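Local atomic coordinates of putative alpha-L-fucosidase (Bacteroides thetaiotaomicron, PDB entry 4H41), a protein that is a putative alpha-L-fucosidase of a gut bacterium, probably acting on host glycans, though its true substrate and activity remain to be settled. Residues B[26-34]-B[293-301]; B[219-230]-B[255-266]. One frame throughout, in Å; residues are numbered along the deposited sequence.

How the contacts relate
Both contacts lie on the helical outside of one closed eight-stranded parallel barrel, their centres about 22 Å apart. Along the chain contact 1 comes first and last: its loop 26-34 leads into the first strand, 34-39, while its helix 290-302 runs between strands 269-273 and 307-310. Contact 2 falls between these two halves and joins neighbouring helices, 219-233 and 252-266. The two meet directly, because F256 on helix 252-266 turns its ring against A299 and A300 of helix 290-302. Three consecutive barrel helices thus pack side by side, and contact 1 brings the chain's beginning back to the last of them, near where the barrel closes.

Contact 1 (B[26-34]-B[293-301]); sequences VPKNNGLKI and LRMKLEAAK
The backbone oxygen of L297 is gripped twice, by L32 N across the contact at 3.0 Å and by K301 N of its own helix at 3.1 Å. The two donors come from opposite faces of the carbonyl plane, L32 N standing well above it, the N-H...O angle a nearly straight 165°. The loop can come this close because G31 has no side chain: its CA sits 3.3 Å from L297 O, and a CB there would run into L297 CB. Past the glycine, L32 CD2 touches A300 CB, and the I34 side chain crosses that of L297 at about a right angle, CG1 against CD2.

K301, fully extended, runs back past the N30 carbonyl, CD near N30 O, to a weak bond from NZ to N29 O; two waters also tie NZ to the loop, one through G31 O and N29 OD1, the other through N30 OD1. A further water joins E298 OE2 to P27 O and N30 ND2. E298 OE2 also takes R294 NH1 at 3.0 Å, on the syn side of the carboxylate and in the plane of the guanidinium. A bend at chi3 (48°) turns R294 out of its extended run, and V26 CG2 lies over one face of the guanidinium, 4.1 Å from NH1. A leucine at R294 would probably leave E298 without its charged mate and V26 without the flat group it rests on. R294 NE pairs with D291 as well, and P97 of the second subunit packs on V26. In this TIM barrel the loop entering strand 34-39 lies along helix 290-302, which leads to strand 307-310, the eighth and the neighbour that closes the barrel.

Contact 2 (B[219-230]-B[255-266]); sequences VQQHEKEWNEIF and FFTVNKKLADKY
H222 and F255 meet edge to face, the edge of F255 aimed at the imidazole with the planes at 82° and the centroids 5.3 Å apart. W226 CD1 lies over the other face of H222, which leaves the ring edge to do the polar work: H222 NE2 gives its hydrogen to N259 OD1 at 2.8 Å, in the plane of both the ring and the carbonyl, on a lone pair. With CG trans to the backbone N (chi1 172°), the imidazole reaches across to helix 255-266. F255 in turn offers a face to V219 CG2, a CH-pi contact, while the other methyl of V219, CG1, is pressed tightly on V258 CG2 at 3.3 Å.

These are neighbouring outer helices of a TIM barrel, with strand 239-243 between them in the chain; segments 219-230 and 255-266 run at 26° to each other, their axes 10.1 Å apart at the closest. L262 is a knob in the hole formed by E223, W226, N227 and F230; its CB abuts the edge of the F230 ring, 3.7 Å from CD2.

Toward solvent, E223 crosses K261 at about a right angle, and OE2 takes NZ at 3.0 Å in a salt bridge. N227 OD1 accepts from Y266 OH at 2.7 Å and from K265 NZ at 2.9 Å, the two reaching it from opposite faces of the amide plane. The Y266 ring is sandwiched between the backbone of F230, whose C lies over its centre, and K265 CG on the other face.

Contact 1 (B[26-34]-B[293-301])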
loop_
_atom_site.group_PDB
_atom_site.type_symbol
_atom_site.label_atom_id
_atom_site.label_comp_id
_atom_site.label_asym_id
_atom_site.label_seq_id
_atom_site.Cartn_x
_atom_site.Cartn_y
_atom_site.Cartn_z
ATOM N N VAL B 26 29.972 6.330 6.822
ATOM C CA VAL B 26 29.733 6.702 8.204
ATOM C C VAL B 26 30.340 5.611 9.079
ATOM O O VAL B 26 30.430 4.450 8.655
ATOM C CB VAL B 26 28.223 6.926 8.554
ATOM C CG1 VAL B 26 27.640 8.091 7.767
ATOM C CG2 VAL B 26 27.392 5.680 8.390
ATOM N N PRO B 27 30.643 5.930 10.350
ATOM C CA PRO B 27 31.133 4.872 11.258
ATOM C C PRO B 27 30.100 3.757 11.468
ATOM O O PRO B 27 28.894 4.004 11.598
ATOM C CB PRO B 27 31.427 5.625 12.564
ATOM C CG PRO B 27 31.634 7.042 12.146
ATOM C CD PRO B 27 30.661 7.247 11.012
ATOM N N LYS B 28 30.575 2.522 11.472
ATOM C CA LYS B 28 29.708 1.361 11.666
ATOM C C LYS B 28 29.452 1.121 13.166
ATOM O O LYS B 28 30.168 1.643 14.023
ATOM C CB LYS B 28 30.306 0.124 11.005
ATOM C CG LYS B 28 31.560 -0.391 11.730
ATOM C CD LYS B 28 32.442 -1.252 10.867
ATOM C CE LYS B 28 33.638 -1.724 11.678
ATOM N NZ LYS B 28 34.478 -2.701 10.937
ATOM N N ASN B 29 28.421 0.355 13.461
ATOM C CA ASN B 29 28.004 -0.015 14.829
ATOM C C ASN B 29 27.995 1.189 15.745
ATOM O O ASN B 29 28.487 1.126 16.858
ATOM C CB ASN B 29 28.925 -1.117 15.417
ATOM C CG ASN B 29 28.377 -1.679 16.712
ATOM O OD1 ASN B 29 27.150 -1.660 16.941
ATOM N ND2 ASN B 29 29.254 -2.121 17.593
ATOM N N ASN B 30 27.376 2.278 15.307
ATOM C CA ASN B 30 27.399 3.528 16.057
ATOM C C ASN B 30 26.016 3.939 16.510
ATOM O O ASN B 30 25.807 5.088 16.848
ATOM C CB ASN B 30 28.069 4.584 15.161
ATOM C CG ASN B 30 28.334 5.919 15.820
ATOM O OD1 ASN B 30 28.736 5.991 16.973
ATOM N ND2 ASN B 30 28.245 6.987 15.063
ATOM N N GLY B 31 25.110 2.971 16.636
ATOM C CA GLY B 31 23.767 3.177 17.149
ATOM C C GLY B 31 23.451 2.068 18.132
ATOM O O GLY B 31 24.138 1.061 18.223
ATOM N N LEU B 32 22.426 2.241 18.860
ATOM C CA LEU B 32 21.987 1.248 19.814
ATOM C C LEU B 32 21.326 0.121 19.051
ATOM O O LEU B 32 20.410 0.375 18.268
ATOM C CB LEU B 32 21.022 1.929 20.784
ATOM C CG LEU B 32 20.430 1.127 21.915
ATOM C CD1 LEU B 32 21.493 0.442 22.743
ATOM C CD2 LEU B 32 19.608 2.025 22.783
ATOM N N LYS B 33 21.756 -1.117 19.275
ATOM C CA LYS B 33 21.160 -2.240 18.559
ATOM C C LYS B 33 19.765 -2.494 19.064
ATOM O O LYS B 33 19.523 -2.388 20.287
ATOM C CB LYS B 33 21.994 -3.500 18.736
ATOM C CG LYS B 33 23.368 -3.407 18.077
ATOM C CD LYS B 33 24.234 -4.648 18.397
ATOM C CE LYS B 33 25.688 -4.466 18.017
ATOM N NZ LYS B 33 26.590 -5.448 18.701
ATOM N N ILE B 34 18.894 -2.985 18.165
ATOM C CA ILE B 34 17.515 -3.379 18.515
ATOM C C ILE B 34 17.578 -4.762 19.161
ATOM O O ILE B 34 18.062 -5.716 18.546
ATOM C CB ILE B 34 16.602 -3.333 17.254
ATOM C CG1 ILE B 34 16.366 -1.859 16.856
ATOM C CG2 ILE B 34 15.253 -4.002 17.539
ATOM C CD1 ILE B 34 15.872 -1.681 15.493
ATOM N N LEU B 293 16.326 4.948 10.120
ATOM C CA LEU B 293 16.390 4.081 11.298
ATOM C C LEU B 293 17.778 4.252 11.957
ATOM O O LEU B 293 17.897 4.363 13.184
ATOM C CB LEU B 293 16.167 2.621 10.925
ATOM C CG LEU B 293 16.199 1.641 12.106
ATOM C CD1 LEU B 293 15.188 1.972 13.163
ATOM C CD2 LEU B 293 15.934 0.214 11.646
ATOM N N ARG B 294 18.817 4.264 11.125
ATOM C CA ARG B 294 20.217 4.387 11.594
ATOM C C ARG B 294 20.349 5.681 12.397
ATOM O O ARG B 294 20.944 5.689 13.440
ATOM C CB ARG B 294 21.203 4.376 10.403
ATOM C CG ARG B 294 22.591 4.507 10.849
ATOM C CD ARG B 294 23.604 4.610 9.751
ATOM N NE ARG B 294 23.273 5.570 8.722
ATOM C CZ ARG B 294 23.464 6.885 8.764
ATOM N NH1 ARG B 294 24.030 7.451 9.820
ATOM N NH2 ARG B 294 23.144 7.635 7.728
HETATM N N MSE B 295 19.858 6.782 11.862
HETATM C CA MSE B 295 19.982 8.071 12.570
HETATM C C MSE B 295 19.263 8.042 13.933
HETATM O O MSE B 295 19.771 8.612 14.898
HETATM C CB MSE B 295 19.445 9.192 11.694
HETATM C CG MSE B 295 20.358 9.526 10.558
HETATM SE SE MSE B 295 19.553 11.075 9.585
HETATM C CE MSE B 295 17.709 10.683 9.384
ATOM N N LYS B 296 18.128 7.349 14.041
ATOM C CA LYS B 296 17.380 7.256 15.294
ATOM C C LYS B 296 18.119 6.407 16.290
ATOM O O LYS B 296 18.172 6.787 17.465
ATOM C CB LYS B 296 15.955 6.723 15.036
ATOM C CG LYS B 296 15.151 7.712 14.215
ATOM C CD LYS B 296 13.686 7.361 14.017
ATOM C CE LYS B 296 13.424 5.980 13.499
ATOM N NZ LYS B 296 11.965 5.698 13.419
ATOM N N LEU B 297 18.752 5.312 15.856
ATOM C CA LEU B 297 19.515 4.456 16.763
ATOM C C LEU B 297 20.816 5.148 17.190
ATOM O O LEU B 297 21.284 4.958 18.317
ATOM C CB LEU B 297 19.800 3.090 16.114
ATOM C CG LEU B 297 18.539 2.235 15.798
ATOM C CD1 LEU B 297 18.964 0.939 15.119
ATOM C CD2 LEU B 297 17.737 1.906 17.045
ATOM N N GLU B 298 21.399 5.950 16.267
ATOM C CA GLU B 298 22.604 6.719 16.575
ATOM C C GLU B 298 22.297 7.768 17.660
ATOM O O GLU B 298 23.093 7.966 18.561
ATOM C CB GLU B 298 23.198 7.381 15.327
ATOM C CG GLU B 298 23.862 6.364 14.424
ATOM C CD GLU B 298 24.370 6.887 13.097
ATOM O OE1 GLU B 298 24.147 8.083 12.787
ATOM O OE2 GLU B 298 24.971 6.081 12.347
ATOM N N ALA B 299 21.169 8.449 17.560
ATOM C CA ALA B 299 20.764 9.430 18.568
ATOM C C ALA B 299 20.524 8.754 19.928
ATOM O O ALA B 299 20.898 9.308 20.965
ATOM C CB ALA B 299 19.521 10.146 18.108
ATOM N N ALA B 300 19.903 7.562 19.939
ATOM C CA ALA B 300 19.664 6.854 21.202
ATOM C C ALA B 300 20.975 6.502 21.888
ATOM O O ALA B 300 21.101 6.619 23.112
ATOM C CB ALA B 300 18.850 5.594 20.953
ATOM N N LYS B 301 21.961 6.050 21.108
ATOM C CA LYS B 301 23.277 5.722 21.652
ATOM C C LYS B 301 23.977 6.992 22.181
ATOM O O LYS B 301 24.576 6.941 23.253
ATOM C CB LYS B 301 24.159 5.033 20.645
ATOM C CG LYS B 301 25.396 4.409 21.286
ATOM C CD LYS B 301 26.233 3.590 20.304
ATOM C CE LYS B 301 27.352 2.832 20.978
ATOM N NZ LYS B 301 28.109 1.972 19.994
HETATM O O HOH W 1 27.654 6.378 12.232
HETATM O O HOH W 2 26.420 0.006 19.019
HETATM O O HOH W 3 25.877 7.454 18.176
HETATM O O HOH W 4 29.698 4.156 18.920
#

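Contact 2 (B[219-230]-B[255-266])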
loop_
_atom_site.group_PDB
_atom_site.type_symbol
_atom_site.label_atom_id
_atom_site.label_comp_id
_atom_site.label_asym_id
_atom_site.label_seq_id
_atom_site.Cartn_x
_atom_site.Cartn_y
_atom_site.Cartn_z
ATOM N N VAL B 219 9.802 21.180 23.524
ATOM C CA VAL B 219 10.570 20.329 24.437
ATOM C C VAL B 219 10.218 20.675 25.883
ATOM O O VAL B 219 10.072 19.784 26.706
ATOM C CB VAL B 219 12.100 20.506 24.218
ATOM C CG1 VAL B 219 12.891 19.831 25.324
ATOM C CG2 VAL B 219 12.514 19.957 22.878
ATOM N N GLN B 220 10.059 21.988 26.180
ATOM C CA GLN B 220 9.761 22.477 27.520
ATOM C C GLN B 220 8.415 21.973 28.027
ATOM O O GLN B 220 8.330 21.532 29.180
ATOM C CB GLN B 220 9.795 24.021 27.556
ATOM C CG GLN B 220 11.173 24.609 27.210
ATOM C CD GLN B 220 11.415 24.955 25.733
ATOM O OE1 GLN B 220 11.012 24.239 24.791
ATOM N NE2 GLN B 220 12.168 26.030 25.488
ATOM N N GLN B 221 7.373 22.032 27.196
ATOM C CA GLN B 221 6.030 21.565 27.602
ATOM C C GLN B 221 5.993 20.044 27.718
ATOM O O GLN B 221 5.366 19.518 28.630
ATOM C CB GLN B 221 4.973 22.062 26.615
ATOM C CG GLN B 221 3.532 21.892 27.088
ATOM C CD GLN B 221 3.208 22.586 28.389
ATOM O OE1 GLN B 221 3.765 23.639 28.733
ATOM N NE2 GLN B 221 2.322 22.003 29.164
ATOM N N HIS B 222 6.668 19.343 26.827
ATOM C CA HIS B 222 6.778 17.886 26.895
ATOM C C HIS B 222 7.431 17.491 28.219
ATOM O O HIS B 222 6.916 16.648 28.913
ATOM C CB HIS B 222 7.603 17.382 25.712
ATOM C CG HIS B 222 7.944 15.927 25.761
ATOM N ND1 HIS B 222 7.083 14.966 25.250
ATOM C CD2 HIS B 222 9.064 15.323 26.216
ATOM C CE1 HIS B 222 7.698 13.811 25.418
ATOM N NE2 HIS B 222 8.893 13.977 26.013
ATOM N N GLU B 223 8.531 18.175 28.607
ATOM C CA GLU B 223 9.219 17.848 29.861
ATOM C C GLU B 223 8.309 18.125 31.057
ATOM O O GLU B 223 8.288 17.367 32.031
ATOM C CB GLU B 223 10.522 18.637 29.989
ATOM C CG GLU B 223 11.280 18.333 31.263
ATOM C CD GLU B 223 12.614 19.040 31.392
ATOM O OE1 GLU B 223 13.009 19.737 30.435
ATOM O OE2 GLU B 223 13.222 18.967 32.482
ATOM N N LYS B 224 7.605 19.223 31.018
ATOM C CA LYS B 224 6.723 19.586 32.124
ATOM C C LYS B 224 5.667 18.525 32.352
ATOM O O LYS B 224 5.440 18.089 33.494
ATOM C CB LYS B 224 6.066 20.934 31.834
ATOM C CG LYS B 224 5.101 21.383 32.941
ATOM C CD LYS B 224 4.425 22.685 32.584
ATOM C CE LYS B 224 3.477 23.165 33.688
ATOM N NZ LYS B 224 2.140 22.498 33.657
ATOM N N GLU B 225 5.038 18.088 31.295
ATOM C CA GLU B 225 3.962 17.123 31.442
ATOM C C GLU B 225 4.475 15.727 31.825
ATOM O O GLU B 225 3.899 15.080 32.688
ATOM C CB GLU B 225 3.107 17.053 30.170
ATOM C CG GLU B 225 2.376 18.372 29.915
ATOM C CD GLU B 225 1.443 18.429 28.721
ATOM O OE1 GLU B 225 1.157 17.370 28.119
ATOM O OE2 GLU B 225 1.025 19.550 28.343
ATOM N N TRP B 226 5.567 15.288 31.220
ATOM C CA TRP B 226 6.104 13.971 31.510
ATOM C C TRP B 226 6.803 13.923 32.853
ATOM O O TRP B 226 6.806 12.875 33.489
ATOM C CB TRP B 226 6.974 13.482 30.361
ATOM C CG TRP B 226 6.091 12.965 29.279
ATOM C CD1 TRP B 226 5.610 13.651 28.200
ATOM C CD2 TRP B 226 5.409 11.708 29.291
ATOM N NE1 TRP B 226 4.702 12.878 27.518
ATOM C CE2 TRP B 226 4.555 11.682 28.169
ATOM C CE3 TRP B 226 5.452 10.590 30.141
ATOM C CZ2 TRP B 226 3.802 10.549 27.829
ATOM C CZ3 TRP B 226 4.694 9.478 29.816
ATOM C CH2 TRP B 226 3.854 9.474 28.699
ATOM N N ASN B 227 7.270 15.065 33.357
ATOM C CA ASN B 227 7.782 15.139 34.730
ATOM C C ASN B 227 6.666 14.761 35.698
ATOM O O ASN B 227 6.861 13.967 36.624
ATOM C CB ASN B 227 8.308 16.548 35.022
ATOM C CG ASN B 227 8.833 16.694 36.394
ATOM O OD1 ASN B 227 9.788 16.013 36.761
ATOM N ND2 ASN B 227 8.230 17.561 37.197
ATOM N N GLU B 228 5.452 15.273 35.448
ATOM C CA GLU B 228 4.304 14.949 36.294
ATOM C C GLU B 228 3.886 13.487 36.156
ATOM O O GLU B 228 3.539 12.850 37.151
ATOM C CB GLU B 228 3.093 15.832 35.937
ATOM C CG GLU B 228 3.304 17.290 36.280
ATOM C CD GLU B 228 2.063 18.158 36.189
ATOM O OE1 GLU B 228 1.083 17.865 36.911
ATOM O OE2 GLU B 228 2.083 19.157 35.433
ATOM N N ILE B 229 3.892 12.964 34.938
ATOM C CA ILE B 229 3.482 11.581 34.714
ATOM C C ILE B 229 4.473 10.651 35.378
ATOM O O ILE B 229 4.050 9.800 36.158
ATOM C CB ILE B 229 3.286 11.265 33.209
ATOM C CG1 ILE B 229 2.085 12.038 32.688
ATOM C CG2 ILE B 229 3.098 9.778 32.987
ATOM C CD1 ILE B 229 2.133 12.281 31.212
ATOM N N PHE B 230 5.774 10.828 35.105
ATOM C CA PHE B 230 6.793 9.954 35.697
ATOM C C PHE B 230 6.806 10.041 37.224
ATOM O O PHE B 230 6.876 8.998 37.852
ATOM C CB PHE B 230 8.155 10.194 35.122
ATOM C CG PHE B 230 8.309 9.822 33.667
ATOM C CD1 PHE B 230 7.615 8.743 33.115
ATOM C CD2 PHE B 230 9.119 10.558 32.842
ATOM C CE1 PHE B 230 7.776 8.412 31.769
ATOM C CE2 PHE B 230 9.243 10.241 31.493
ATOM C CZ PHE B 230 8.611 9.145 30.983
ATOM N N PHE B 255 14.892 15.916 22.188
ATOM C CA PHE B 255 13.898 15.127 22.925
ATOM C C PHE B 255 14.540 13.958 23.661
ATOM O O PHE B 255 14.118 13.651 24.773
ATOM C CB PHE B 255 12.776 14.635 21.990
ATOM C CG PHE B 255 11.730 15.702 21.756
ATOM C CD1 PHE B 255 10.715 15.909 22.669
ATOM C CD2 PHE B 255 11.794 16.529 20.645
ATOM C CE1 PHE B 255 9.785 16.930 22.482
ATOM C CE2 PHE B 255 10.846 17.538 20.444
ATOM C CZ PHE B 255 9.853 17.735 21.372
ATOM N N PHE B 256 15.515 13.277 23.061
ATOM C CA PHE B 256 16.130 12.163 23.765
ATOM C C PHE B 256 16.888 12.612 25.007
ATOM O O PHE B 256 16.880 11.896 26.014
ATOM C CB PHE B 256 17.051 11.360 22.838
ATOM C CG PHE B 256 16.375 10.490 21.796
ATOM C CD1 PHE B 256 14.993 10.526 21.604
ATOM C CD2 PHE B 256 17.118 9.671 20.976
ATOM C CE1 PHE B 256 14.384 9.693 20.659
ATOM C CE2 PHE B 256 16.501 8.824 20.057
ATOM C CZ PHE B 256 15.140 8.865 19.885
ATOM N N THR B 257 17.508 13.794 24.967
ATOM C CA THR B 257 18.210 14.331 26.125
ATOM C C THR B 257 17.216 14.577 27.273
ATOM O O THR B 257 17.469 14.178 28.420
ATOM C CB THR B 257 18.974 15.607 25.775
ATOM O OG1 THR B 257 19.971 15.277 24.801
ATOM C CG2 THR B 257 19.647 16.222 27.001
ATOM N N VAL B 258 16.055 15.152 26.953
ATOM C CA VAL B 258 15.033 15.384 27.959
ATOM C C VAL B 258 14.432 14.062 28.483
ATOM O O VAL B 258 14.258 13.936 29.684
ATOM C CB VAL B 258 13.932 16.304 27.395
ATOM C CG1 VAL B 258 12.634 16.115 28.127
ATOM C CG2 VAL B 258 14.387 17.758 27.426
ATOM N N ASN B 259 14.116 13.118 27.617
ATOM C CA ASN B 259 13.530 11.851 28.029
ATOM C C ASN B 259 14.516 11.054 28.931
ATOM O O ASN B 259 14.100 10.480 29.929
ATOM C CB ASN B 259 13.069 11.042 26.823
ATOM C CG ASN B 259 11.859 11.631 26.167
ATOM O OD1 ASN B 259 11.189 12.496 26.741
ATOM N ND2 ASN B 259 11.549 11.171 24.973
ATOM N N LYS B 260 15.800 11.182 28.681
ATOM C CA LYS B 260 16.829 10.503 29.486
ATOM C C LYS B 260 16.972 11.199 30.842
ATOM O O LYS B 260 17.047 10.534 31.891
ATOM C CB LYS B 260 18.149 10.442 28.698
ATOM C CG LYS B 260 19.330 9.885 29.468
ATOM C CD LYS B 260 19.222 8.462 29.874
ATOM C CE LYS B 260 20.539 8.056 30.522
ATOM N NZ LYS B 260 20.341 7.163 31.661
ATOM N N LYS B 261 16.936 12.515 30.839
ATOM C CA LYS B 261 16.983 13.328 32.071
ATOM C C LYS B 261 15.815 12.963 33.024
ATOM O O LYS B 261 16.009 12.784 34.227
ATOM C CB LYS B 261 16.907 14.809 31.693
ATOM C CG LYS B 261 16.953 15.742 32.928
ATOM C CD LYS B 261 17.163 17.190 32.554
ATOM C CE LYS B 261 16.138 17.738 31.603
ATOM N NZ LYS B 261 16.108 19.236 31.613
ATOM N N LEU B 262 14.585 12.903 32.455
ATOM C CA LEU B 262 13.387 12.471 33.206
ATOM C C LEU B 262 13.488 11.045 33.720
ATOM O O LEU B 262 13.223 10.801 34.908
ATOM C CB LEU B 262 12.147 12.630 32.342
ATOM C CG LEU B 262 11.730 14.059 32.054
ATOM C CD1 LEU B 262 10.606 14.104 31.091
ATOM C CD2 LEU B 262 11.387 14.769 33.317
ATOM N N ALA B 263 13.946 10.115 32.891
ATOM C CA ALA B 263 14.144 8.739 33.372
ATOM C C ALA B 263 15.122 8.691 34.538
ATOM O O ALA B 263 14.850 8.037 35.551
ATOM C CB ALA B 263 14.652 7.856 32.239
ATOM N N ASP B 264 16.235 9.420 34.430
ATOM C CA ASP B 264 17.234 9.459 35.504
ATOM C C ASP B 264 16.677 10.062 36.795
ATOM O O ASP B 264 16.949 9.546 37.875
ATOM C CB ASP B 264 18.463 10.232 35.068
ATOM C CG ASP B 264 19.311 9.489 34.050
ATOM O OD1 ASP B 264 19.012 8.283 33.771
ATOM O OD2 ASP B 264 20.226 10.109 33.491
ATOM N N LYS B 265 15.881 11.128 36.673
ATOM C CA LYS B 265 15.274 11.781 37.833
ATOM C C LYS B 265 14.370 10.833 38.613
ATOM O O LYS B 265 14.318 10.900 39.833
ATOM C CB LYS B 265 14.467 12.992 37.359
ATOM C CG LYS B 265 13.842 13.796 38.483
ATOM C CD LYS B 265 13.281 15.076 37.915
ATOM C CE LYS B 265 12.592 15.901 38.970
ATOM N NZ LYS B 265 11.928 17.075 38.333
ATOM N N TYR B 266 13.664 9.960 37.914
ATOM C CA TYR B 266 12.706 9.036 38.532
ATOM C C TYR B 266 13.157 7.590 38.583
ATOM O O TYR B 266 12.381 6.739 39.028
ATOM C CB TYR B 266 11.375 9.159 37.805
ATOM C CG TYR B 266 10.762 10.514 38.049
ATOM C CD1 TYR B 266 10.300 10.872 39.315
ATOM C CD2 TYR B 266 10.782 11.492 37.071
ATOM C CE1 TYR B 266 9.827 12.153 39.578
ATOM C CE2 TYR B 266 10.302 12.776 37.324
ATOM C CZ TYR B 266 9.790 13.092 38.566
ATOM O OH TYR B 266 9.353 14.361 38.845
#